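Long-range contact in soluble epoxide hydrolase (Bacillus megaterium, PDB 4INZ), which belongs to the alpha/beta hydrolase fold family, as a soluble epoxide hydrolase built round a mostly parallel beta sheet flanked by helices: residues 39-44 / 63-68. The protein carries 1 engineered substitution. Residues are numbered along the deposited sequence; the frame is centred on the assembly and turned at random.
Sequences ELMLFL and NDFHTV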
loop_
_atom_site.group_PDB
_atom_site.type_symbol
_atom_site.label_atom_id
_atom_site.label_comp_id
_atom_site.label_asym_id
_atom_site.label_seq_id
_atom_site.Cartn_x
_atom_site.Cartn_y
_atom_site.Cartn_z
ATOM N N GLU A 39 3.820 -19.202 -9.220
ATOM C CA GLU A 39 2.694 -18.276 -9.219
ATOM C C GLU A 39 3.159 -16.899 -8.764
ATOM O O GLU A 39 4.088 -16.782 -7.956
ATOM C CB GLU A 39 1.576 -18.788 -8.303
ATOM C CG GLU A 39 0.977 -20.119 -8.748
ATOM C CD GLU A 39 0.353 -20.039 -10.134
ATOM O OE1 GLU A 39 0.634 -20.925 -10.972
ATOM O OE2 GLU A 39 -0.420 -19.088 -10.387
ATOM N N LEU A 40 2.514 -15.859 -9.282
ATOM C CA LEU A 40 2.902 -14.488 -8.966
ATOM C C LEU A 40 2.356 -14.035 -7.617
ATOM O O LEU A 40 1.154 -14.128 -7.354
ATOM C CB LEU A 40 2.409 -13.538 -10.057
ATOM C CG LEU A 40 2.686 -12.045 -9.886
ATOM C CD1 LEU A 40 4.192 -11.776 -9.871
ATOM C CD2 LEU A 40 1.996 -11.265 -11.007
ATOM N N MET A 41 3.259 -13.549 -6.769
ATOM C CA MET A 41 2.889 -12.831 -5.560
ATOM C C MET A 41 3.372 -11.395 -5.749
ATOM O O MET A 41 4.576 -11.119 -5.731
ATOM C CB MET A 41 3.520 -13.471 -4.321
ATOM C CG MET A 41 3.064 -12.841 -3.006
ATOM S SD MET A 41 3.768 -13.674 -1.571
ATOM C CE MET A 41 2.791 -15.189 -1.559
ATOM N N LEU A 42 2.424 -10.491 -5.969
ATOM C CA LEU A 42 2.726 -9.102 -6.296
ATOM C C LEU A 42 2.469 -8.210 -5.086
ATOM O O LEU A 42 1.366 -8.214 -4.538
ATOM C CB LEU A 42 1.854 -8.659 -7.470
ATOM C CG LEU A 42 1.967 -7.210 -7.938
ATOM C CD1 LEU A 42 3.381 -6.919 -8.431
ATOM C CD2 LEU A 42 0.945 -6.938 -9.047
ATOM N N PHE A 43 3.493 -7.463 -4.674
ATOM C CA PHE A 43 3.439 -6.627 -3.469
ATOM C C PHE A 43 3.348 -5.153 -3.849
ATOM O O PHE A 43 4.140 -4.671 -4.674
ATOM C CB PHE A 43 4.719 -6.791 -2.632
ATOM C CG PHE A 43 4.971 -8.185 -2.134
ATOM C CD1 PHE A 43 5.595 -9.127 -2.947
ATOM C CD2 PHE A 43 4.643 -8.536 -0.828
ATOM C CE1 PHE A 43 5.851 -10.406 -2.483
ATOM C CE2 PHE A 43 4.894 -9.820 -0.346
ATOM C CZ PHE A 43 5.506 -10.755 -1.172
ATOM N N LEU A 44 2.414 -4.439 -3.225
ATOM C CA LEU A 44 2.225 -3.009 -3.455
ATOM C C LEU A 44 2.393 -2.224 -2.161
ATOM O O LEU A 44 1.584 -2.358 -1.227
ATOM C CB LEU A 44 0.816 -2.738 -3.993
ATOM C CG LEU A 44 0.345 -3.534 -5.210
ATOM C CD1 LEU A 44 -1.025 -3.035 -5.637
ATOM C CD2 LEU A 44 1.342 -3.419 -6.361
ATOM N N ASN A 63 11.013 -18.898 -2.564
ATOM C CA ASN A 63 11.313 -20.301 -2.835
ATOM C C ASN A 63 10.092 -21.045 -3.355
ATOM O O ASN A 63 10.210 -22.145 -3.893
ATOM C CB ASN A 63 11.860 -21.004 -1.589
ATOM C CG ASN A 63 13.105 -20.338 -1.043
ATOM O OD1 ASN A 63 13.134 -19.912 0.112
ATOM N ND2 ASN A 63 14.141 -20.241 -1.871
ATOM N N ASP A 64 8.918 -20.440 -3.196
ATOM C CA ASP A 64 7.671 -21.090 -3.585
ATOM C C ASP A 64 6.827 -20.254 -4.540
ATOM O O ASP A 64 5.897 -20.769 -5.171
ATOM C CB ASP A 64 6.856 -21.449 -2.337
ATOM C CG ASP A 64 7.531 -22.510 -1.491
ATOM O OD1 ASP A 64 7.391 -23.700 -1.828
ATOM O OD2 ASP A 64 8.207 -22.161 -0.497
ATOM N N PHE A 65 7.160 -18.973 -4.650
ATOM C CA PHE A 65 6.408 -18.037 -5.480
ATOM C C PHE A 65 7.361 -17.162 -6.292
ATOM O O PHE A 65 8.525 -16.995 -5.930
ATOM C CB PHE A 65 5.569 -17.101 -4.605
ATOM C CG PHE A 65 4.420 -17.771 -3.895
ATOM C CD1 PHE A 65 4.577 -18.285 -2.613
ATOM C CD2 PHE A 65 3.170 -17.853 -4.497
ATOM C CE1 PHE A 65 3.510 -18.896 -1.955
ATOM C CE2 PHE A 65 2.096 -18.459 -3.848
ATOM C CZ PHE A 65 2.262 -18.977 -2.576
ATOM N N HIS A 66 6.858 -16.595 -7.384
ATOM C CA HIS A 66 7.552 -15.518 -8.068
ATOM C C HIS A 66 7.161 -14.232 -7.356
ATOM O O HIS A 66 6.079 -13.687 -7.592
ATOM C CB HIS A 66 7.145 -15.449 -9.545
ATOM C CG HIS A 66 7.867 -14.393 -10.323
ATOM N ND1 HIS A 66 7.478 -14.004 -11.589
ATOM C CD2 HIS A 66 8.955 -13.643 -10.018
ATOM C CE1 HIS A 66 8.296 -13.064 -12.029
ATOM N NE2 HIS A 66 9.201 -12.827 -11.096
ATOM N N THR A 67 8.033 -13.760 -6.471
ATOM C CA THR A 67 7.738 -12.572 -5.677
ATOM C C THR A 67 8.173 -11.320 -6.422
ATOM O O THR A 67 9.347 -11.160 -6.745
ATOM C CB THR A 67 8.451 -12.616 -4.311
ATOM O OG1 THR A 67 9.857 -12.785 -4.514
ATOM C CG2 THR A 67 7.921 -13.772 -3.471
ATOM N N VAL A 68 7.219 -10.436 -6.691
ATOM C CA VAL A 68 7.496 -9.171 -7.364
ATOM C C VAL A 68 6.999 -8.007 -6.513
ATOM O O VAL A 68 5.817 -7.955 -6.146
ATOM C CB VAL A 68 6.811 -9.125 -8.756
ATOM C CG1 VAL A 68 6.901 -7.738 -9.362
ATOM C CG2 VAL A 68 7.441 -10.154 -9.692
HETATM O O HOH W 1 3.850 -20.996 -6.962
#
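Met41 CE sits over the centre of one face of the Phe65 ring, 3.6 Å from its centroid and almost on the ring normal, while Glu39 O lies in plane at the ring's edge. The methyl makes a CH-pi contact, and the more distant sulfur adds a Met-aromatic one: Met41 SD lies farther off above the same Phe65 face, 5.0 Å from the centroid; the bend at chi3 (-74°) turns the methyl onto the ring. Trp299 and Leu302 of helix 291-303 also pack on Phe65. The Phe43 ring instead turns its edge to the partner strand, with CD1 3.4 Å from Val68 O and CE1 against Thr67 CB; the Phe43 ring also meets that of Trp54, the two planes about 40° apart.

On the other sheet face, Val68 offers one methyl to each leucine: CG2 to Leu40 CD1 (3.6 Å) and CG1 to Leu42 CD1 (3.7 Å). The same CG2 covers a face of the His66 imidazole toward its rim, and both ring nitrogens are hydrogen-bonded, ND1 with Tyr105 and NE2 with Ser34.

Four backbone hydrogen bonds join the two segments, the first between His66 N and Glu39 O and the last between Phe43 N and Val68 O (2.8 Å). Parallel pairing of strands 40-44 and 66-70, linked through helix 55-61, makes a beta-alpha-beta crossover within the central sheet of the alpha/beta hydrolase fold.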